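Local coordinates for protein coenzyme A transferase (Yersinia pestis, PDB 3QLI) that probably transfers coenzyme A from an acyl-CoA to a carboxylic acid such as acetate, at residues 207-215 / 296-304; 69-77 / 94-105. All blocks are in the same frame, centred on the assembly; numbering follows the deposited sequence.

Contact 1: residues 207-215 / 296-304; sequences VPLIEMPVR and AMGQQEMYE
Tyr303, in the first turn of helix 300-306, packs against Leu209 and Ile210. Its CB and CG meet Leu209 CD1, the methyl resting over one ring face, 4.0 Å from the centroid. Farther out, Tyr303 CE2 lies 3.8 Å from Leu209 CB. At the tip, Tyr303 OH donates to Ile210 O, 2.9 Å away and in the carbonyl plane, while accepting from Gly298 N at 3.1 Å. A phenol suits this place because it gives a greasy face along its length and a hydroxyl that can both donate and accept at its end. The Glu211 chain, extended beyond CG, brings Glu211 OE2 within 2.8 Å of Gln300 N; this N-H at the start of the helix comes from above the carboxylate plane. Gln299, the N-cap residue, bends at chi2 (87°) to carry Gln299 NE2 to Met212 O, 2.9 Å away and nearly straight at 170°. Met212 N returns a bond to Gly298 O. These bonds fasten the helix start to the loop that follows strand 201-204, outermost within the chain in the six-stranded parallel sheet, and leads past Arg215, a residue seen to bind coenzyme A in a structure of this protein.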
loop_
_atom_site.group_PDB
_atom_site.type_symbol
_atom_site.label_atom_id
_atom_site.label_comp_id
_atom_site.label_asym_id
_atom_site.label_seq_id
_atom_site.Cartn_x
_atom_site.Cartn_y
_atom_site.Cartn_z
ATOM N N VAL A 207 25.955 20.520 -22.331
ATOM C CA VAL A 207 26.953 19.762 -21.588
ATOM C C VAL A 207 26.448 18.339 -21.444
ATOM O O VAL A 207 25.244 18.107 -21.415
ATOM C CB VAL A 207 27.204 20.345 -20.180
ATOM C CG1 VAL A 207 27.844 21.732 -20.272
ATOM C CG2 VAL A 207 25.901 20.399 -19.386
ATOM N N PRO A 208 27.362 17.373 -21.377
ATOM C CA PRO A 208 26.870 15.996 -21.289
ATOM C C PRO A 208 25.996 15.799 -20.051
ATOM O O PRO A 208 26.202 16.457 -19.031
ATOM C CB PRO A 208 28.155 15.175 -21.188
ATOM C CG PRO A 208 29.187 16.031 -21.923
ATOM C CD PRO A 208 28.824 17.445 -21.563
ATOM N N LEU A 209 25.024 14.901 -20.140
ATOM C CA LEU A 209 24.166 14.622 -18.993
ATOM C C LEU A 209 24.952 13.901 -17.901
ATOM O O LEU A 209 25.873 13.149 -18.195
ATOM C CB LEU A 209 22.985 13.748 -19.421
ATOM C CG LEU A 209 22.042 14.308 -20.487
ATOM C CD1 LEU A 209 20.868 13.344 -20.714
ATOM C CD2 LEU A 209 21.540 15.692 -20.132
ATOM N N ILE A 210 24.585 14.113 -16.643
ATOM C CA ILE A 210 25.240 13.393 -15.556
ATOM C C ILE A 210 24.928 11.904 -15.643
ATOM O O ILE A 210 23.824 11.497 -16.027
ATOM C CB ILE A 210 24.852 13.931 -14.158
ATOM C CG1 ILE A 210 25.849 13.433 -13.108
ATOM C CG2 ILE A 210 23.406 13.551 -13.789
ATOM C CD1 ILE A 210 25.526 13.872 -11.689
ATOM N N GLU A 211 25.909 11.091 -15.281
ATOM C CA GLU A 211 25.783 9.657 -15.457
ATOM C C GLU A 211 25.610 8.969 -14.129
ATOM O O GLU A 211 26.119 9.423 -13.109
ATOM C CB GLU A 211 27.018 9.101 -16.161
ATOM C CG GLU A 211 27.186 9.604 -17.575
ATOM C CD GLU A 211 28.294 8.885 -18.303
ATOM O OE1 GLU A 211 29.189 8.343 -17.628
ATOM O OE2 GLU A 211 28.270 8.859 -19.549
ATOM N N MET A 212 24.871 7.873 -14.146
ATOM C CA MET A 212 24.877 6.968 -13.027
ATOM C C MET A 212 26.213 6.244 -13.120
ATOM O O MET A 212 26.546 5.697 -14.173
ATOM C CB MET A 212 23.719 5.988 -13.174
ATOM C CG MET A 212 23.478 5.111 -11.986
ATOM S SD MET A 212 21.895 4.288 -12.201
ATOM C CE MET A 212 22.145 3.396 -13.741
ATOM N N PRO A 213 27.002 6.263 -12.036
ATOM C CA PRO A 213 28.288 5.555 -12.050
ATOM C C PRO A 213 28.091 4.058 -12.267
ATOM O O PRO A 213 27.168 3.479 -11.696
ATOM C CB PRO A 213 28.846 5.809 -10.643
ATOM C CG PRO A 213 27.633 6.113 -9.805
ATOM C CD PRO A 213 26.720 6.875 -10.725
ATOM N N VAL A 214 28.934 3.458 -13.104
ATOM C CA VAL A 214 28.938 2.017 -13.303
ATOM C C VAL A 214 29.676 1.375 -12.132
ATOM O O VAL A 214 30.840 1.695 -11.876
ATOM C CB VAL A 214 29.643 1.642 -14.627
ATOM C CG1 VAL A 214 29.880 0.139 -14.712
ATOM C CG2 VAL A 214 28.836 2.140 -15.826
ATOM N N ARG A 215 28.998 0.487 -11.410
ATOM C CA ARG A 215 29.603 -0.166 -10.251
ATOM C C ARG A 215 29.970 -1.620 -10.544
ATOM O O ARG A 215 29.292 -2.299 -11.318
ATOM C CB ARG A 215 28.682 -0.085 -9.028
ATOM C CG ARG A 215 28.539 1.321 -8.448
ATOM C CD ARG A 215 27.799 1.313 -7.116
ATOM N NE ARG A 215 28.391 0.368 -6.169
ATOM C CZ ARG A 215 29.521 0.583 -5.499
ATOM N NH1 ARG A 215 30.193 1.714 -5.672
ATOM N NH2 ARG A 215 29.982 -0.338 -4.661
ATOM N N ALA A 296 14.632 8.139 -16.646
ATOM C CA ALA A 296 15.759 7.318 -17.088
ATOM C C ALA A 296 17.058 7.754 -16.428
ATOM O O ALA A 296 17.302 8.943 -16.262
ATOM C CB ALA A 296 15.902 7.404 -18.589
ATOM N N MET A 297 17.900 6.780 -16.084
ATOM C CA MET A 297 19.231 7.049 -15.531
ATOM C C MET A 297 20.189 6.076 -16.180
ATOM O O MET A 297 19.829 4.940 -16.409
ATOM C CB MET A 297 19.246 6.825 -14.011
ATOM C CG MET A 297 18.362 7.806 -13.221
ATOM S SD MET A 297 18.657 7.731 -11.434
ATOM C CE MET A 297 17.913 6.187 -10.990
ATOM N N GLY A 298 21.402 6.512 -16.492
ATOM C CA GLY A 298 22.350 5.613 -17.132
ATOM C C GLY A 298 23.618 6.337 -17.534
ATOM O O GLY A 298 24.068 7.238 -16.820
ATOM N N GLN A 299 24.186 5.947 -18.675
ATOM C CA GLN A 299 25.390 6.590 -19.195
ATOM C C GLN A 299 25.154 7.159 -20.594
ATOM O O GLN A 299 24.092 6.952 -21.184
ATOM C CB GLN A 299 26.587 5.631 -19.166
ATOM C CG GLN A 299 26.936 5.108 -17.755
ATOM C CD GLN A 299 26.150 3.854 -17.373
ATOM O OE1 GLN A 299 25.933 2.976 -18.200
ATOM N NE2 GLN A 299 25.721 3.774 -16.121
ATOM N N GLN A 300 26.128 7.908 -21.110
ATOM C CA GLN A 300 25.927 8.639 -22.357
ATOM C C GLN A 300 25.403 7.758 -23.480
ATOM O O GLN A 300 24.550 8.178 -24.264
ATOM C CB GLN A 300 27.213 9.322 -22.821
ATOM C CG GLN A 300 27.005 10.123 -24.097
ATOM C CD GLN A 300 28.132 11.103 -24.380
ATOM O OE1 GLN A 300 27.960 12.325 -24.247
ATOM N NE2 GLN A 300 29.292 10.576 -24.778
ATOM N N GLU A 301 25.936 6.545 -23.571
ATOM C CA GLU A 301 25.526 5.638 -24.634
ATOM C C GLU A 301 24.027 5.360 -24.570
ATOM O O GLU A 301 23.356 5.301 -25.598
ATOM C CB GLU A 301 26.299 4.323 -24.558
ATOM C CG GLU A 301 25.577 3.178 -25.234
ATOM C CD GLU A 301 26.495 2.021 -25.584
ATOM O OE1 GLU A 301 26.726 1.152 -24.712
ATOM O OE2 GLU A 301 26.976 1.983 -26.738
ATOM N N MET A 302 23.500 5.178 -23.365
ATOM C CA MET A 302 22.071 4.927 -23.222
ATOM C C MET A 302 21.265 6.189 -23.531
ATOM O O MET A 302 20.230 6.125 -24.195
ATOM C CB MET A 302 21.724 4.432 -21.816
ATOM C CG MET A 302 20.245 4.110 -21.669
ATOM S SD MET A 302 19.681 4.076 -19.959
ATOM C CE MET A 302 19.442 5.824 -19.677
ATOM N N TYR A 303 21.724 7.336 -23.037
ATOM C CA TYR A 303 21.012 8.586 -23.299
ATOM C C TYR A 303 20.893 8.880 -24.806
ATOM O O TYR A 303 19.825 9.291 -25.290
ATOM C CB TYR A 303 21.685 9.768 -22.587
ATOM C CG TYR A 303 21.721 9.690 -21.070
ATOM C CD1 TYR A 303 20.593 9.332 -20.340
ATOM C CD2 TYR A 303 22.887 10.002 -20.365
ATOM C CE1 TYR A 303 20.626 9.276 -18.946
ATOM C CE2 TYR A 303 22.933 9.941 -18.974
ATOM C CZ TYR A 303 21.799 9.580 -18.271
ATOM O OH TYR A 303 21.833 9.534 -16.892
ATOM N N GLU A 304 21.989 8.695 -25.541
ATOM C CA GLU A 304 21.992 8.938 -26.983
ATOM C C GLU A 304 21.002 8.026 -27.692
ATOM O O GLU A 304 20.304 8.439 -28.628
ATOM C CB GLU A 304 23.395 8.745 -27.565
ATOM C CG GLU A 304 24.398 9.799 -27.114
ATOM C CD GLU A 304 25.847 9.425 -27.426
ATOM O OE1 GLU A 304 26.724 10.310 -27.300
ATOM O OE2 GLU A 304 26.111 8.250 -27.785
HETATM O O HOH W 1 25.365 13.000 -22.438
#

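Contact 2: residues 69-77 / 94-105; sequences DLRVYYFET and IKPYSMFVTAVE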
loop_
_atom_site.group_PDB
_atom_site.type_symbol
_atom_site.label_atom_id
_atom_site.label_comp_id
_atom_site.label_asym_id
_atom_site.label_seq_id
_atom_site.Cartn_x
_atom_site.Cartn_y
_atom_site.Cartn_z
ATOM N N ASP A 69 14.170 32.104 2.068
ATOM C CA ASP A 69 13.002 31.290 2.361
ATOM C C ASP A 69 12.472 30.597 1.117
ATOM O O ASP A 69 11.265 30.536 0.899
ATOM C CB ASP A 69 11.882 32.109 3.020
ATOM C CG ASP A 69 10.831 31.222 3.659
ATOM O OD1 ASP A 69 11.200 30.095 4.065
ATOM O OD2 ASP A 69 9.646 31.621 3.735
ATOM N N LEU A 70 13.379 30.074 0.304
ATOM C CA LEU A 70 12.977 29.359 -0.906
ATOM C C LEU A 70 12.938 27.863 -0.630
ATOM O O LEU A 70 13.963 27.242 -0.345
ATOM C CB LEU A 70 13.935 29.657 -2.068
ATOM C CG LEU A 70 13.566 28.980 -3.400
ATOM C CD1 LEU A 70 12.279 29.570 -3.969
ATOM C CD2 LEU A 70 14.706 29.132 -4.407
ATOM N N ARG A 71 11.750 27.285 -0.706
ATOM C CA ARG A 71 11.616 25.854 -0.487
ATOM C C ARG A 71 11.791 25.164 -1.827
ATOM O O ARG A 71 11.180 25.571 -2.815
ATOM C CB ARG A 71 10.240 25.529 0.068
ATOM C CG ARG A 71 9.997 26.006 1.484
ATOM C CD ARG A 71 8.677 25.442 1.985
ATOM N NE ARG A 71 8.393 25.846 3.358
ATOM C CZ ARG A 71 7.359 25.397 4.058
ATOM N NH1 ARG A 71 6.508 24.536 3.508
ATOM N NH2 ARG A 71 7.172 25.812 5.306
ATOM N N VAL A 72 12.626 24.129 -1.872
ATOM C CA VAL A 72 12.776 23.352 -3.094
ATOM C C VAL A 72 12.283 21.939 -2.839
ATOM O O VAL A 72 12.841 21.210 -1.994
ATOM C CB VAL A 72 14.239 23.332 -3.591
ATOM C CG1 VAL A 72 14.367 22.471 -4.869
ATOM C CG2 VAL A 72 14.730 24.759 -3.836
ATOM N N TYR A 73 11.221 21.569 -3.559
ATOM C CA TYR A 73 10.592 20.258 -3.450
ATOM C C TYR A 73 11.060 19.394 -4.631
ATOM O O TYR A 73 10.905 19.786 -5.786
ATOM C CB TYR A 73 9.072 20.404 -3.505
ATOM C CG TYR A 73 8.435 21.052 -2.294
ATOM C CD1 TYR A 73 7.864 20.275 -1.289
ATOM C CD2 TYR A 73 8.367 22.447 -2.170
ATOM C CE1 TYR A 73 7.244 20.869 -0.176
ATOM C CE2 TYR A 73 7.762 23.045 -1.059
ATOM C CZ TYR A 73 7.206 22.251 -0.064
ATOM O OH TYR A 73 6.591 22.841 1.039
ATOM N N TYR A 74 11.612 18.212 -4.361
ATOM C CA TYR A 74 12.257 17.461 -5.437
ATOM C C TYR A 74 12.506 16.000 -5.068
ATOM O O TYR A 74 12.482 15.649 -3.884
ATOM C CB TYR A 74 13.597 18.130 -5.789
ATOM C CG TYR A 74 14.589 18.013 -4.657
ATOM C CD1 TYR A 74 15.583 17.045 -4.676
ATOM C CD2 TYR A 74 14.506 18.846 -3.549
ATOM C CE1 TYR A 74 16.478 16.919 -3.623
ATOM C CE2 TYR A 74 15.399 18.725 -2.480
ATOM C CZ TYR A 74 16.375 17.759 -2.524
ATOM O OH TYR A 74 17.253 17.627 -1.463
ATOM N N PHE A 75 12.797 15.191 -6.088
ATOM C CA PHE A 75 13.090 13.762 -5.967
ATOM C C PHE A 75 14.369 13.418 -6.739
ATOM O O PHE A 75 14.734 14.119 -7.679
ATOM C CB PHE A 75 11.979 12.937 -6.624
ATOM C CG PHE A 75 10.706 12.852 -5.836
ATOM C CD1 PHE A 75 10.467 11.780 -4.997
ATOM C CD2 PHE A 75 9.724 13.816 -5.978
ATOM C CE1 PHE A 75 9.287 11.686 -4.289
ATOM C CE2 PHE A 75 8.542 13.728 -5.271
ATOM C CZ PHE A 75 8.323 12.660 -4.427
ATOM N N GLU A 76 15.029 12.324 -6.361
ATOM C CA GLU A 76 16.221 11.852 -7.078
ATOM C C GLU A 76 17.369 12.842 -7.311
ATOM O O GLU A 76 17.674 13.187 -8.450
ATOM C CB GLU A 76 15.826 11.175 -8.392
ATOM C CG GLU A 76 16.787 10.083 -8.836
ATOM C CD GLU A 76 16.978 9.001 -7.788
ATOM O OE1 GLU A 76 16.026 8.720 -7.033
ATOM O OE2 GLU A 76 18.084 8.426 -7.723
ATOM N N THR A 77 17.981 13.303 -6.227
ATOM C CA THR A 77 19.079 14.266 -6.289
ATOM C C THR A 77 20.324 13.782 -7.039
ATOM O O THR A 77 20.672 12.605 -7.011
ATOM C CB THR A 77 19.536 14.665 -4.873
ATOM O OG1 THR A 77 18.427 14.591 -3.970
ATOM C CG2 THR A 77 20.102 16.074 -4.871
ATOM N N ILE A 94 18.080 28.565 0.898
ATOM C CA ILE A 94 17.411 27.598 0.029
ATOM C C ILE A 94 17.152 26.358 0.861
ATOM O O ILE A 94 18.086 25.680 1.258
ATOM C CB ILE A 94 18.274 27.245 -1.190
ATOM C CG1 ILE A 94 18.544 28.514 -2.010
ATOM C CG2 ILE A 94 17.588 26.162 -2.039
ATOM C CD1 ILE A 94 19.470 28.325 -3.177
ATOM N N LYS A 95 15.882 26.075 1.136
ATOM C CA LYS A 95 15.523 25.009 2.068
ATOM C C LYS A 95 15.190 23.711 1.327
ATOM O O LYS A 95 14.252 23.675 0.534
ATOM C CB LYS A 95 14.305 25.424 2.897
ATOM C CG LYS A 95 14.361 26.825 3.483
ATOM C CD LYS A 95 15.595 27.023 4.338
ATOM C CE LYS A 95 15.528 28.330 5.112
ATOM N NZ LYS A 95 14.336 28.377 6.011
ATOM N N PRO A 96 15.960 22.642 1.580
ATOM C CA PRO A 96 15.661 21.368 0.918
ATOM C C PRO A 96 14.430 20.729 1.528
ATOM O O PRO A 96 14.433 20.361 2.707
ATOM C CB PRO A 96 16.897 20.514 1.216
ATOM C CG PRO A 96 17.978 21.520 1.560
ATOM C CD PRO A 96 17.253 22.607 2.285
ATOM N N TYR A 97 13.371 20.639 0.730
ATOM C CA TYR A 97 12.172 19.899 1.103
ATOM C C TYR A 97 12.230 18.636 0.272
ATOM O O TYR A 97 11.498 18.463 -0.695
ATOM C CB TYR A 97 10.906 20.741 0.852
ATOM C CG TYR A 97 10.614 21.638 2.044
ATOM C CD1 TYR A 97 9.486 21.438 2.837
ATOM C CD2 TYR A 97 11.513 22.635 2.419
ATOM C CE1 TYR A 97 9.240 22.232 3.950
ATOM C CE2 TYR A 97 11.279 23.434 3.548
ATOM C CZ TYR A 97 10.142 23.225 4.301
ATOM O OH TYR A 97 9.889 24.002 5.411
ATOM N N SER A 98 13.164 17.775 0.653
ATOM C CA SER A 98 13.517 16.602 -0.126
ATOM C C SER A 98 12.416 15.575 0.008
ATOM O O SER A 98 11.920 15.319 1.104
ATOM C CB SER A 98 14.824 16.018 0.406
ATOM O OG SER A 98 15.724 17.051 0.768
ATOM N N MET A 99 12.048 14.972 -1.110
ATOM C CA MET A 99 11.001 13.961 -1.100
ATOM C C MET A 99 11.556 12.541 -1.235
ATOM O O MET A 99 10.827 11.568 -1.056
ATOM C CB MET A 99 9.948 14.313 -2.146
ATOM C CG MET A 99 9.330 15.682 -1.813
ATOM S SD MET A 99 8.147 16.351 -2.982
ATOM C CE MET A 99 6.679 15.395 -2.587
ATOM N N PHE A 100 12.850 12.446 -1.553
ATOM C CA PHE A 100 13.648 11.223 -1.413
ATOM C C PHE A 100 14.864 11.642 -0.607
ATOM O O PHE A 100 15.391 12.737 -0.818
ATOM C CB PHE A 100 14.219 10.748 -2.754
ATOM C CG PHE A 100 13.277 9.951 -3.610
ATOM C CD1 PHE A 100 12.094 9.442 -3.108
ATOM C CD2 PHE A 100 13.609 9.693 -4.942
ATOM C CE1 PHE A 100 11.243 8.699 -3.930
ATOM C CE2 PHE A 100 12.772 8.953 -5.763
ATOM C CZ PHE A 100 11.583 8.459 -5.252
ATOM N N VAL A 101 15.334 10.791 0.298
ATOM C CA VAL A 101 16.588 11.075 0.995
ATOM C C VAL A 101 17.703 10.213 0.388
ATOM O O VAL A 101 17.720 8.997 0.571
ATOM C CB VAL A 101 16.454 10.854 2.528
ATOM C CG1 VAL A 101 17.804 11.029 3.244
ATOM C CG2 VAL A 101 15.407 11.802 3.110
ATOM N N THR A 102 18.595 10.842 -0.376
ATOM C CA THR A 102 19.686 10.131 -1.035
ATOM C C THR A 102 21.031 10.439 -0.374
ATOM O O THR A 102 21.088 11.105 0.654
ATOM C CB THR A 102 19.804 10.476 -2.554
ATOM O OG1 THR A 102 20.447 11.743 -2.717
ATOM C CG2 THR A 102 18.435 10.506 -3.232
ATOM N N ALA A 103 22.113 9.956 -0.978
ATOM C CA ALA A 103 23.457 10.194 -0.448
ATOM C C ALA A 103 23.696 11.678 -0.153
ATOM O O ALA A 103 24.265 12.034 0.888
ATOM C CB ALA A 103 24.524 9.660 -1.416
ATOM N N VAL A 104 23.257 12.545 -1.058
ATOM C CA VAL A 104 23.438 13.989 -0.868
ATOM C C VAL A 104 22.769 14.498 0.420
ATOM O O VAL A 104 23.375 15.247 1.188
ATOM C CB VAL A 104 22.916 14.788 -2.085
ATOM C CG1 VAL A 104 22.956 16.285 -1.809
ATOM C CG2 VAL A 104 23.713 14.430 -3.339
ATOM N N GLU A 105 21.522 14.098 0.654
ATOM C CA GLU A 105 20.800 14.522 1.852
ATOM C C GLU A 105 21.335 13.844 3.120
ATOM O O GLU A 105 21.357 14.445 4.189
ATOM C CB GLU A 105 19.298 14.245 1.715
ATOM C CG GLU A 105 18.590 15.115 0.705
ATOM C CD GLU A 105 18.831 14.673 -0.731
ATOM O OE1 GLU A 105 19.164 13.490 -0.963
ATOM O OE2 GLU A 105 18.676 15.519 -1.636
HETATM O O HOH W 2 16.022 13.332 -3.548
#
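Glu105 OE2 receives two hydroxyls, Tyr74 OH and Thr77 OG1, each in a short bond of 2.5 Å. Thr77 uses the syn lone pair; Tyr74 comes from the anti side, slightly out of the carboxylate plane. The tyrosine ring stands on the face of the sheet that carries Val72 and Pro96, and its CG sits between the backbone N and carbonyl (chi1 67°), which swings the hydroxyl across to the helix. Tyrosine suits position 74 through its long, rigid reach and a hydroxyl that donates to Glu105 while accepting from Ser98 OG, 2.8 Å from Tyr74 OH. Water 2 donates to both Thr77 OG1 and Phe100 O. Glu105 OE1 is gripped by Thr102 N and Thr102 OG1. Thr102, the N-cap of helix 103-114, and Glu105 form a capping box. With four donors, the carboxylate is probably kept ionised although buried.

The strands belong to a beta-alpha-beta unit: parallel strands 70-74 and 94-98 are joined through helix 79-83, with bonds such as Val72 N to Lys95 O, 2.9 Å. Farther along, Met99 N bonds Tyr74 O. There the Phe75 edge meets the face of Phe100 (planes 88° apart), CD1 lying over the ring centre, while Met99 CB sits above Phe75, 3.4 Å from its centroid, and its sulfur makes an oblique Met-aromatic contact. Glu76 OE1 lies 3.3 Å from Phe100 CD2.

On the face carrying Arg71, Tyr73 and Tyr97, arginine combines an apolar chain with a charged end: Arg71 CD lies 3.7 Å from the Tyr97 ring centroid, the guanidinium nearly parallel to that ring. Arg71 NH1 donates in plane to Tyr73 OH, and also forms a salt bridge to Glu428 of the second subunit.

Overall arrangement
Contact 2 holds strand 94-98, outermost within the chain on one side of the parallel sheet; segment 207-215 of contact 1 follows strand 201-204, outermost on the other. Their centres lie 22 Å apart, yet they touch where Met297 SD packs 3.8 Å from Glu76 OE2. This meeting point probably borders the coenzyme A site of Glu76 and Glu264, seen in a structure with coenzyme A bound, covalently at Glu264. The Phe100 side chain is about 5 Å from that of Glu264 and about 4 Å from a bound acetate, probably of crystallisation origin. The Met212 side chain comes about 3 Å from that of Val242, part of a second coenzyme A position; Arg215 belongs to both.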